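Local coordinates for SusD-like carbohydrate binding protein (Bacteroides vulgatus, PDB 3LEW) that probably binds carbohydrate as a nutrient-binding member of the SusD family in the outer membrane, at residues L33-N38 and N262-A267; Y40-Y45 and G80-L85; W254-A259 and I341-V346; A309-A314 and Y321-N326. One frame throughout, in Å; residues are numbered along the deposited sequence.

Contact 1. Residues L33-N38 and N262-A267; sequences LMETFN and NDQSNA
A buried carboxylate gripping backbone amides joins the last turn of helix 19-35 to the loop after strand 254-258: Glu35 reaches across to Asn266 and Ala267. Its CG lies beside the backbone N (chi1 -70°) and the chain bends at chi2 (-74°), bringing the carboxylate oxygens to two successive N-H groups. OE1 of Glu35 takes the N-H of Asn266 on its syn side at 2.9 Å, whereas OE2 of Glu35 receives Ala267 N at 3.2 Å from above the carboxylate plane. A long acidic side chain suits the place, since OE2 is also met by Gln260 NE2 and His258 NE2; that many donors would probably stabilise the negative charge. Asn266 returns the grip. Its ND2 donates to Glu35 O at 2.9 Å, the bond lying in the amide plane, just where Thr36 leaves the helical conformation. Phe37 then lies against the same amide, its CE2 3.4 Å from Asn266 CG, with ring and amide planes 38° apart. Gln264 adds its CG beside Glu35 CD at 3.8 Å, while its NE2 is held by Ala259 O. Ala267 is small enough to bring its CB to 3.5 Å from Met34 O. Around this junction, Leu33 packs on Leu89 and Val93 of helix 81-103, and selenomethionine Met34 covers His258 of strand 254-258 and Ile341 of strand 341-345.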
# COMPACT_ATOMS: atom_id res chain seq x y z
N LEU A 33 12.77 7.11 -3.44
CA LEU A 33 11.80 6.15 -2.95
C LEU A 33 10.76 5.83 -4.02
O LEU A 33 10.41 4.69 -4.20
CB LEU A 33 11.09 6.70 -1.73
CG LEU A 33 10.03 5.88 -1.10
CD1 LEU A 33 10.60 4.52 -0.65
CD2 LEU A 33 9.37 6.63 0.12
N MSE A 34 10.30 6.89 -4.68
CA MSE A 34 9.17 6.78 -5.63
C MSE A 34 9.52 6.41 -7.04
O MSE A 34 8.70 5.72 -7.75
CB MSE A 34 8.35 8.06 -5.60
CG MSE A 34 7.70 8.37 -4.27
SE MSE A 34 6.37 6.99 -3.74
CE MSE A 34 5.32 6.73 -5.25
N GLU A 35 10.71 6.79 -7.48
CA GLU A 35 11.08 6.73 -8.89
C GLU A 35 12.05 5.64 -9.30
O GLU A 35 12.26 5.42 -10.51
CB GLU A 35 11.67 8.07 -9.33
CG GLU A 35 10.70 9.21 -9.39
CD GLU A 35 9.76 9.12 -10.62
OE1 GLU A 35 10.23 9.24 -11.77
OE2 GLU A 35 8.56 8.90 -10.42
N THR A 36 12.70 4.97 -8.34
CA THR A 36 13.81 4.10 -8.69
C THR A 36 13.32 2.73 -9.20
O THR A 36 12.67 2.00 -8.49
CB THR A 36 14.74 3.91 -7.46
OG1 THR A 36 15.18 5.21 -7.06
CG2 THR A 36 15.93 3.01 -7.80
N PHE A 37 13.72 2.39 -10.43
CA PHE A 37 13.45 1.06 -10.96
C PHE A 37 14.39 0.00 -10.39
O PHE A 37 15.59 0.27 -10.23
CB PHE A 37 13.64 1.04 -12.47
CG PHE A 37 12.52 1.68 -13.28
CD1 PHE A 37 11.28 1.06 -13.42
CD2 PHE A 37 12.73 2.88 -13.97
CE1 PHE A 37 10.27 1.63 -14.22
CE2 PHE A 37 11.71 3.41 -14.77
CZ PHE A 37 10.49 2.77 -14.87
N ASN A 38 13.87 -1.22 -10.19
CA ASN A 38 14.75 -2.41 -10.23
C ASN A 38 14.28 -3.34 -11.38
O ASN A 38 13.50 -4.29 -11.18
CB ASN A 38 14.84 -3.12 -8.87
CG ASN A 38 15.81 -4.27 -8.88
OD1 ASN A 38 16.71 -4.33 -9.76
ND2 ASN A 38 15.65 -5.21 -7.96
N ASN A 262 6.39 14.73 -17.47
CA ASN A 262 7.33 14.20 -18.46
C ASN A 262 8.75 14.14 -17.92
O ASN A 262 9.50 13.23 -18.29
CB ASN A 262 7.29 14.99 -19.75
CG ASN A 262 7.99 14.26 -20.91
OD1 ASN A 262 7.80 13.04 -21.15
ND2 ASN A 262 8.80 15.00 -21.63
N ASP A 263 9.10 15.04 -16.99
CA ASP A 263 10.40 15.14 -16.31
C ASP A 263 10.58 14.12 -15.18
O ASP A 263 11.68 13.84 -14.73
CB ASP A 263 10.49 16.53 -15.67
CG ASP A 263 9.88 17.63 -16.55
OD1 ASP A 263 10.48 17.92 -17.61
OD2 ASP A 263 8.82 18.18 -16.19
N GLN A 264 9.47 13.65 -14.65
CA GLN A 264 9.47 12.76 -13.49
C GLN A 264 8.39 11.71 -13.75
O GLN A 264 7.25 11.86 -13.29
CB GLN A 264 9.19 13.60 -12.24
CG GLN A 264 8.94 12.85 -10.94
CD GLN A 264 8.68 13.82 -9.80
OE1 GLN A 264 9.59 14.54 -9.39
NE2 GLN A 264 7.43 13.90 -9.34
N SER A 265 8.74 10.69 -14.51
CA SER A 265 7.75 9.76 -15.09
C SER A 265 8.01 8.28 -14.85
O SER A 265 7.27 7.44 -15.40
CB SER A 265 7.62 9.99 -16.58
OG SER A 265 8.84 9.71 -17.24
N ASN A 266 8.99 7.93 -14.04
CA ASN A 266 9.26 6.50 -13.83
C ASN A 266 8.14 5.79 -13.11
O ASN A 266 7.77 4.65 -13.50
CB ASN A 266 10.56 6.26 -13.06
CG ASN A 266 11.82 6.71 -13.79
OD1 ASN A 266 11.81 7.12 -14.95
ND2 ASN A 266 12.96 6.61 -13.07
N ALA A 267 7.57 6.39 -12.06
CA ALA A 267 6.57 5.70 -11.29
C ALA A 267 5.34 5.34 -12.13
O ALA A 267 4.70 4.31 -11.87
CB ALA A 267 6.13 6.54 -10.04

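Contact 2. Residues Y40-Y45 and G80-L85; sequences YANPGY and GGTNTL
Two torsions bring Asn42 to Thr82: chi1 of -63° sets Asn42 CG beside its own backbone N, and chi1 of -44° in Thr82 puts OG1 beside the backbone N at the start of helix 81-103. The hydroxyl of Thr82 donates to Asn42 OD1 in a short bond of 2.6 Å, tilted only 16° from the carbonyl plane. On the other arm of the amide, ND2 of Asn42 gives a hydrogen to a bridging water at 3.0 Å, and that water donates in turn to Thr82 OG1 at 3.2 Å. Asn42 ND2 also bonds Asn38 O, and Thr82 OG1 pairs with His70 NE2, which helps to fix both groups. Pro43, next in the chain, is the centre of an inverse gamma turn, closed by a weak bond from Gly44 N to Asn42 O; the positive phi of Gly44 suits glycine. Across from this turn stands Leu85, one helical turn beyond Gly81. Its CD2 branch lies 3.6 Å from Asn42 O and 3.7 Å from Gly44 O, and touches Asn42 CB as well. Gly80 occupies the N-cap position of the helix, and Gly81, lacking a side chain, lets Asn42 ND2 settle 3.6 Å from Gly81 C.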
# COMPACT_ATOMS: atom_id res chain seq x y z
N TYR A 40 12.20 -2.84 -15.18
CA TYR A 40 10.86 -2.36 -15.42
C TYR A 40 9.76 -3.04 -14.61
O TYR A 40 8.68 -2.47 -14.44
CB TYR A 40 10.51 -2.43 -16.89
CG TYR A 40 11.15 -1.35 -17.75
CD1 TYR A 40 10.77 -0.03 -17.62
CD2 TYR A 40 12.12 -1.66 -18.71
CE1 TYR A 40 11.34 0.97 -18.37
CE2 TYR A 40 12.69 -0.64 -19.50
CZ TYR A 40 12.29 0.66 -19.32
OH TYR A 40 12.79 1.71 -20.06
N ALA A 41 10.03 -4.25 -14.08
CA ALA A 41 9.05 -4.97 -13.24
C ALA A 41 8.80 -4.28 -11.90
O ALA A 41 7.82 -4.57 -11.25
CB ALA A 41 9.53 -6.46 -12.99
N ASN A 42 9.73 -3.42 -11.47
CA ASN A 42 9.64 -2.78 -10.15
C ASN A 42 9.83 -1.27 -10.18
O ASN A 42 10.94 -0.77 -9.93
CB ASN A 42 10.71 -3.40 -9.23
CG ASN A 42 10.45 -4.89 -9.00
OD1 ASN A 42 9.48 -5.23 -8.34
ND2 ASN A 42 11.31 -5.76 -9.56
N PRO A 43 8.76 -0.54 -10.43
CA PRO A 43 8.91 0.94 -10.55
C PRO A 43 8.80 1.66 -9.23
O PRO A 43 7.74 2.10 -8.84
CB PRO A 43 7.77 1.32 -11.55
CG PRO A 43 7.29 -0.01 -12.11
CD PRO A 43 7.51 -1.01 -11.04
N GLY A 44 9.90 1.72 -8.47
CA GLY A 44 9.88 2.39 -7.17
C GLY A 44 9.03 1.75 -6.09
O GLY A 44 8.66 0.55 -6.19
N TYR A 45 8.73 2.52 -5.04
CA TYR A 45 7.96 2.01 -3.91
C TYR A 45 6.60 1.40 -4.26
O TYR A 45 6.11 0.46 -3.58
CB TYR A 45 7.76 3.10 -2.86
CG TYR A 45 6.95 2.68 -1.66
CD1 TYR A 45 7.54 1.96 -0.64
CD2 TYR A 45 5.62 3.04 -1.52
CE1 TYR A 45 6.80 1.60 0.48
CE2 TYR A 45 4.91 2.68 -0.43
CZ TYR A 45 5.49 1.97 0.57
OH TYR A 45 4.80 1.60 1.71
N GLY A 80 13.22 -12.32 -4.96
CA GLY A 80 13.36 -11.67 -6.27
C GLY A 80 13.59 -10.16 -6.21
O GLY A 80 13.87 -9.59 -5.14
N GLY A 81 13.45 -9.51 -7.36
CA GLY A 81 13.80 -8.09 -7.47
C GLY A 81 12.95 -7.14 -6.62
O GLY A 81 13.45 -6.08 -6.20
N THR A 82 11.67 -7.48 -6.40
CA THR A 82 10.76 -6.68 -5.59
C THR A 82 11.25 -6.69 -4.13
O THR A 82 11.39 -5.63 -3.49
CB THR A 82 9.31 -7.12 -5.67
OG1 THR A 82 8.97 -7.40 -7.04
CG2 THR A 82 8.39 -6.04 -5.12
N ASN A 83 11.60 -7.89 -3.66
CA ASN A 83 12.15 -8.04 -2.32
C ASN A 83 13.43 -7.27 -2.15
O ASN A 83 13.63 -6.60 -1.13
CB ASN A 83 12.29 -9.51 -2.00
CG ASN A 83 12.51 -9.77 -0.53
OD1 ASN A 83 11.58 -9.65 0.30
ND2 ASN A 83 13.74 -10.09 -0.19
N THR A 84 14.33 -7.36 -3.11
CA THR A 84 15.56 -6.60 -3.09
C THR A 84 15.33 -5.10 -3.07
O THR A 84 15.92 -4.38 -2.25
CB THR A 84 16.47 -7.02 -4.29
OG1 THR A 84 16.86 -8.39 -4.09
CG2 THR A 84 17.73 -6.16 -4.44
N LEU A 85 14.47 -4.60 -3.95
CA LEU A 85 14.24 -3.18 -4.01
C LEU A 85 13.64 -2.64 -2.71
O LEU A 85 13.99 -1.53 -2.27
CB LEU A 85 13.26 -2.86 -5.14
CG LEU A 85 13.01 -1.36 -5.36
CD1 LEU A 85 14.33 -0.57 -5.70
CD2 LEU A 85 11.95 -1.16 -6.47
O HOH W 1 10.02 -8.50 -9.85

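Contact 3. Residues W254-A259 and I341-V346; sequences WIWGHA and IVLMRV
Strands 254-258 and 341-345 pair antiparallel, and the tight part of the contact lies where both chains bulge, between Ile255 and Met344. Ile255 and Trp256 both face Met344, a classic beta bulge, and Met344 O receives both their amides, that of Ile255 N at 2.8 Å. A second classic bulge follows at once: Leu343 and Met344 both face Trp256, whose O takes their two N-H groups from the same face of its plane, Leu343 N at 2.9 Å. Beside the bulge, the selenomethionine methyl CE of Met344 is pressed to 3.5 Å from Ile255 CG2, closer than usual for two carbons. Val342 makes a CH-pi contact with Trp254, its CB 3.5 Å from the centroid of the six-membered ring and only 6° off the normal. Chi1 of 65° sends CG1 between the backbone N and carbonyl carbon, leaving CG2 over the indole. On the other face of the ladder, Leu343 CD1 stands 4.1 Å above the Trp256 ring, over its centre. Gly257, without a side chain, lets its CA approach Ile341 O to 3.3 Å beside the Trp254 ring. The looser end is at His258 and Ile341, whose CB atoms are 4.2 Å apart and which rely on two nearly straight backbone bonds; even here both residues are buried, and only at Ala259, just beyond, does the chain become partly exposed. Arg345 passes its CD by Trp254 CD1 and carries its charge on to Glu405, Glu253 and Glu401. The chemistry implies a buried junction in which doubled acceptors keep the amides at the bulges satisfied among apolar side chains.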
# COMPACT_ATOMS: atom_id res chain seq x y z
N TRP A 254 -7.41 12.63 -1.93
CA TRP A 254 -6.02 12.18 -1.77
C TRP A 254 -5.33 13.06 -0.75
O TRP A 254 -5.13 14.25 -0.97
CB TRP A 254 -5.24 12.21 -3.07
CG TRP A 254 -5.65 11.28 -4.15
CD1 TRP A 254 -6.92 10.81 -4.44
CD2 TRP A 254 -4.79 10.75 -5.17
NE1 TRP A 254 -6.89 10.02 -5.58
CE2 TRP A 254 -5.60 9.98 -6.05
CE3 TRP A 254 -3.41 10.87 -5.44
CZ2 TRP A 254 -5.08 9.34 -7.17
CZ3 TRP A 254 -2.90 10.26 -6.58
CH2 TRP A 254 -3.74 9.48 -7.42
N ILE A 255 -4.94 12.45 0.35
CA ILE A 255 -4.14 13.11 1.38
C ILE A 255 -2.67 13.13 0.99
O ILE A 255 -1.98 14.12 1.22
CB ILE A 255 -4.30 12.36 2.71
CG1 ILE A 255 -5.76 12.47 3.17
CG2 ILE A 255 -3.37 12.94 3.77
CD1 ILE A 255 -6.08 11.59 4.39
N TRP A 256 -2.21 12.07 0.33
CA TRP A 256 -0.81 11.90 0.03
C TRP A 256 -0.67 11.14 -1.26
O TRP A 256 -1.32 10.10 -1.45
CB TRP A 256 -0.16 11.10 1.17
CG TRP A 256 1.32 11.23 1.36
CD1 TRP A 256 2.12 12.30 1.06
CD2 TRP A 256 2.16 10.31 2.07
NE1 TRP A 256 3.40 12.09 1.50
CE2 TRP A 256 3.47 10.86 2.09
CE3 TRP A 256 1.96 9.05 2.65
CZ2 TRP A 256 4.55 10.20 2.68
CZ3 TRP A 256 3.03 8.42 3.20
CH2 TRP A 256 4.31 8.98 3.21
N GLY A 257 0.20 11.64 -2.12
CA GLY A 257 0.44 10.98 -3.36
C GLY A 257 1.61 11.56 -4.12
O GLY A 257 2.12 12.64 -3.81
N HIS A 258 2.03 10.85 -5.15
CA HIS A 258 3.23 11.21 -5.93
C HIS A 258 2.84 11.63 -7.36
O HIS A 258 2.32 10.82 -8.15
CB HIS A 258 4.20 10.02 -5.93
CG HIS A 258 5.46 10.23 -6.70
ND1 HIS A 258 6.37 11.21 -6.38
CD2 HIS A 258 5.99 9.54 -7.75
CE1 HIS A 258 7.39 11.13 -7.23
NE2 HIS A 258 7.19 10.13 -8.05
N ALA A 259 3.09 12.88 -7.71
CA ALA A 259 2.72 13.41 -9.04
C ALA A 259 3.71 12.93 -10.09
O ALA A 259 4.86 12.57 -9.79
CB ALA A 259 2.69 14.94 -9.03
N ILE A 341 0.50 8.46 -8.46
CA ILE A 341 0.47 7.31 -7.56
C ILE A 341 -0.15 7.71 -6.21
O ILE A 341 0.44 8.48 -5.47
CB ILE A 341 1.87 6.76 -7.27
CG1 ILE A 341 2.66 6.51 -8.57
CG2 ILE A 341 1.75 5.45 -6.44
CD1 ILE A 341 1.98 5.58 -9.60
N VAL A 342 -1.31 7.17 -5.92
CA VAL A 342 -1.99 7.44 -4.63
C VAL A 342 -1.29 6.67 -3.47
O VAL A 342 -0.96 5.51 -3.62
CB VAL A 342 -3.50 7.11 -4.70
CG1 VAL A 342 -3.75 5.62 -4.93
CG2 VAL A 342 -4.22 7.54 -3.38
N LEU A 343 -1.09 7.33 -2.32
CA LEU A 343 -0.48 6.70 -1.18
C LEU A 343 -1.45 6.68 0.03
O LEU A 343 -1.41 5.76 0.83
CB LEU A 343 0.81 7.44 -0.80
CG LEU A 343 1.95 7.36 -1.85
CD1 LEU A 343 3.10 8.34 -1.46
CD2 LEU A 343 2.42 5.91 -1.99
N MSE A 344 -2.34 7.65 0.13
CA MSE A 344 -3.26 7.73 1.28
C MSE A 344 -4.46 8.59 0.92
O MSE A 344 -4.27 9.71 0.44
CB MSE A 344 -2.58 8.30 2.52
CG MSE A 344 -3.43 8.20 3.71
SE MSE A 344 -2.33 8.53 5.34
CE MSE A 344 -1.66 10.14 4.96
N ARG A 345 -5.67 8.07 1.16
CA ARG A 345 -6.91 8.81 0.95
C ARG A 345 -7.73 8.91 2.23
O ARG A 345 -7.60 8.09 3.17
CB ARG A 345 -7.77 8.09 -0.09
CG ARG A 345 -7.09 7.91 -1.38
CD ARG A 345 -8.11 7.45 -2.43
NE ARG A 345 -8.50 6.05 -2.34
CZ ARG A 345 -9.73 5.59 -2.11
NH1 ARG A 345 -10.77 6.39 -1.87
NH2 ARG A 345 -9.94 4.27 -2.18
N VAL A 346 -8.62 9.89 2.25
CA VAL A 346 -9.51 10.06 3.40
C VAL A 346 -10.37 8.80 3.67
O VAL A 346 -10.61 8.46 4.83
CB VAL A 346 -10.42 11.31 3.27
CG1 VAL A 346 -11.27 11.51 4.62
CG2 VAL A 346 -9.57 12.59 2.97

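Contact 4. Residues A309-A314 and Y321-N326; sequences ATDPGA and YVWMRN
The guanidinium of Arg325 turns its edge to Ala309 O and Asp311 OD1, both near its plane, while CB of Trp323 lies 3.6 Å above one face, over the centre. Over a face of the Trp323 indole sits a water, displaced toward the rim, that donates to Asp311 OD1 at 2.6 Å and accepts from Arg325 NH1. Arg325 is bent at chi2 (-59°), which folds it back along the strand and lets NE and NH2 grip Ala309 O side-on, at 3.0 and 2.9 Å respectively. Both nitrogens sit above the plane of that carbonyl, which also accepts the backbone N-H of Trp323. Three donors thus converge on Ala309 O. Two of them, NE and NH2, come from the guanidinium and, with the NH2 bond to Asp311, limit its rotation. This last bond, a salt bridge, meets Asp311 OD1 at 2.8 Å on the anti side, with carboxylate and guanidinium planes 78° apart. Ala309 is small enough for its CB to rest 3.7 Å from Arg325 CG. A second water joins Asp311 N to Tyr321 O, and Thr310 CG2 packs on Val322 CG1 at 3.8 Å. From Asp311 to Ala314 the chain makes a type II turn, with Gly313 supplying the positive phi. Ala309 N returns a bond to Trp323 O, so the pair Ala309-Trp323 ends the ladder of strands 306-309 and 321-326, a long-looped beta hairpin at the edge of a mixed four-stranded sheet.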
# COMPACT_ATOMS: atom_id res chain seq x y z
N ALA A 309 -13.96 -7.91 -20.11
CA ALA A 309 -13.50 -7.34 -21.36
C ALA A 309 -12.34 -8.16 -21.88
O ALA A 309 -11.58 -8.79 -21.11
CB ALA A 309 -13.05 -5.82 -21.18
N THR A 310 -12.15 -8.07 -23.18
CA THR A 310 -10.96 -8.62 -23.81
C THR A 310 -9.76 -7.67 -23.54
O THR A 310 -9.94 -6.50 -23.14
CB THR A 310 -11.19 -8.81 -25.33
OG1 THR A 310 -11.75 -7.61 -25.88
CG2 THR A 310 -12.17 -9.97 -25.59
N ASP A 311 -8.56 -8.18 -23.78
CA ASP A 311 -7.31 -7.42 -23.53
C ASP A 311 -7.34 -6.09 -24.31
O ASP A 311 -7.73 -6.05 -25.48
CB ASP A 311 -6.09 -8.24 -23.92
CG ASP A 311 -5.87 -9.47 -23.00
OD1 ASP A 311 -6.33 -9.49 -21.84
OD2 ASP A 311 -5.16 -10.39 -23.47
N PRO A 312 -6.99 -4.99 -23.64
CA PRO A 312 -7.14 -3.68 -24.29
C PRO A 312 -6.19 -3.58 -25.48
O PRO A 312 -5.00 -3.89 -25.38
CB PRO A 312 -6.82 -2.68 -23.17
CG PRO A 312 -5.98 -3.46 -22.22
CD PRO A 312 -6.47 -4.88 -22.27
N GLY A 313 -6.73 -3.20 -26.62
CA GLY A 313 -5.94 -3.15 -27.85
C GLY A 313 -6.01 -4.39 -28.74
O GLY A 313 -5.73 -4.29 -29.94
N ALA A 314 -6.35 -5.57 -28.18
CA ALA A 314 -6.36 -6.83 -28.94
C ALA A 314 -7.60 -6.86 -29.80
O ALA A 314 -8.62 -6.29 -29.42
CB ALA A 314 -6.36 -8.04 -28.03
N TYR A 321 -10.39 -15.30 -24.50
CA TYR A 321 -10.86 -15.07 -23.14
C TYR A 321 -11.27 -13.64 -22.90
O TYR A 321 -10.73 -12.70 -23.51
CB TYR A 321 -9.71 -15.38 -22.18
CG TYR A 321 -9.45 -16.86 -22.00
CD1 TYR A 321 -10.11 -17.59 -21.03
CD2 TYR A 321 -8.51 -17.51 -22.79
CE1 TYR A 321 -9.89 -18.97 -20.87
CE2 TYR A 321 -8.26 -18.88 -22.61
CZ TYR A 321 -8.96 -19.60 -21.65
OH TYR A 321 -8.72 -20.95 -21.47
N VAL A 322 -12.19 -13.47 -21.95
CA VAL A 322 -12.37 -12.22 -21.27
C VAL A 322 -11.86 -12.41 -19.82
O VAL A 322 -11.93 -13.51 -19.27
CB VAL A 322 -13.84 -11.74 -21.27
CG1 VAL A 322 -14.26 -11.33 -22.66
CG2 VAL A 322 -14.81 -12.81 -20.75
N TRP A 323 -11.33 -11.34 -19.24
CA TRP A 323 -10.94 -11.30 -17.85
C TRP A 323 -11.79 -10.20 -17.21
O TRP A 323 -12.27 -9.29 -17.91
CB TRP A 323 -9.47 -10.94 -17.70
CG TRP A 323 -8.48 -11.87 -18.38
CD1 TRP A 323 -8.40 -12.14 -19.71
CD2 TRP A 323 -7.45 -12.63 -17.76
NE1 TRP A 323 -7.39 -13.02 -19.96
CE2 TRP A 323 -6.76 -13.32 -18.78
CE3 TRP A 323 -7.01 -12.76 -16.44
CZ2 TRP A 323 -5.69 -14.18 -18.52
CZ3 TRP A 323 -5.91 -13.61 -16.18
CH2 TRP A 323 -5.27 -14.29 -17.22
N MSE A 324 -11.94 -10.22 -15.89
CA MSE A 324 -12.68 -9.18 -15.21
C MSE A 324 -11.74 -7.98 -15.00
O MSE A 324 -10.69 -8.13 -14.38
CB MSE A 324 -13.28 -9.73 -13.90
CG MSE A 324 -14.15 -8.73 -13.09
SE MSE A 324 -15.92 -8.48 -13.78
CE MSE A 324 -16.60 -10.21 -13.31
N ARG A 325 -12.11 -6.84 -15.54
CA ARG A 325 -11.34 -5.63 -15.44
C ARG A 325 -11.93 -4.70 -14.42
O ARG A 325 -13.11 -4.75 -14.12
CB ARG A 325 -11.34 -4.89 -16.79
CG ARG A 325 -11.12 -5.71 -18.01
CD ARG A 325 -9.79 -6.45 -17.99
NE ARG A 325 -9.77 -7.37 -19.13
CZ ARG A 325 -8.66 -7.93 -19.64
NH1 ARG A 325 -7.47 -7.73 -19.09
NH2 ARG A 325 -8.77 -8.77 -20.63
N ASN A 326 -11.06 -3.85 -13.86
CA ASN A 326 -11.48 -2.73 -13.05
C ASN A 326 -11.09 -1.43 -13.78
O ASN A 326 -9.92 -1.23 -14.08
CB ASN A 326 -10.79 -2.79 -11.66
CG ASN A 326 -11.50 -1.96 -10.61
OD1 ASN A 326 -12.28 -1.01 -10.93
ND2 ASN A 326 -11.25 -2.31 -9.34
O HOH W 2 -5.47 -10.16 -19.45
O HOH W 3 -8.80 -11.02 -24.10

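Overall arrangement
Contacts 1, 2 and 3 form one connected region, and contact 4 stands apart. Contacts 1 and 2 have centres 12 Å apart and share the chain leaving helix 19-35: Asn38 ND2 bonds Gly81 O, and Leu33 O meets Tyr45 N. Contacts 1 and 3 are 16 Å apart between centres and alternate along the chain, joined where the loop at 262-267 follows strand 254-258. In sequence, contact 2 falls between the two halves of contact 1, and contact 4 between those of contact 3. Contact 4 belongs to another sheet, its centre 26 to 27 Å from the others. The N-terminal helices and the later strands are thus tied together, with contact 3 deepest, about 11 Å from the centre of the chain.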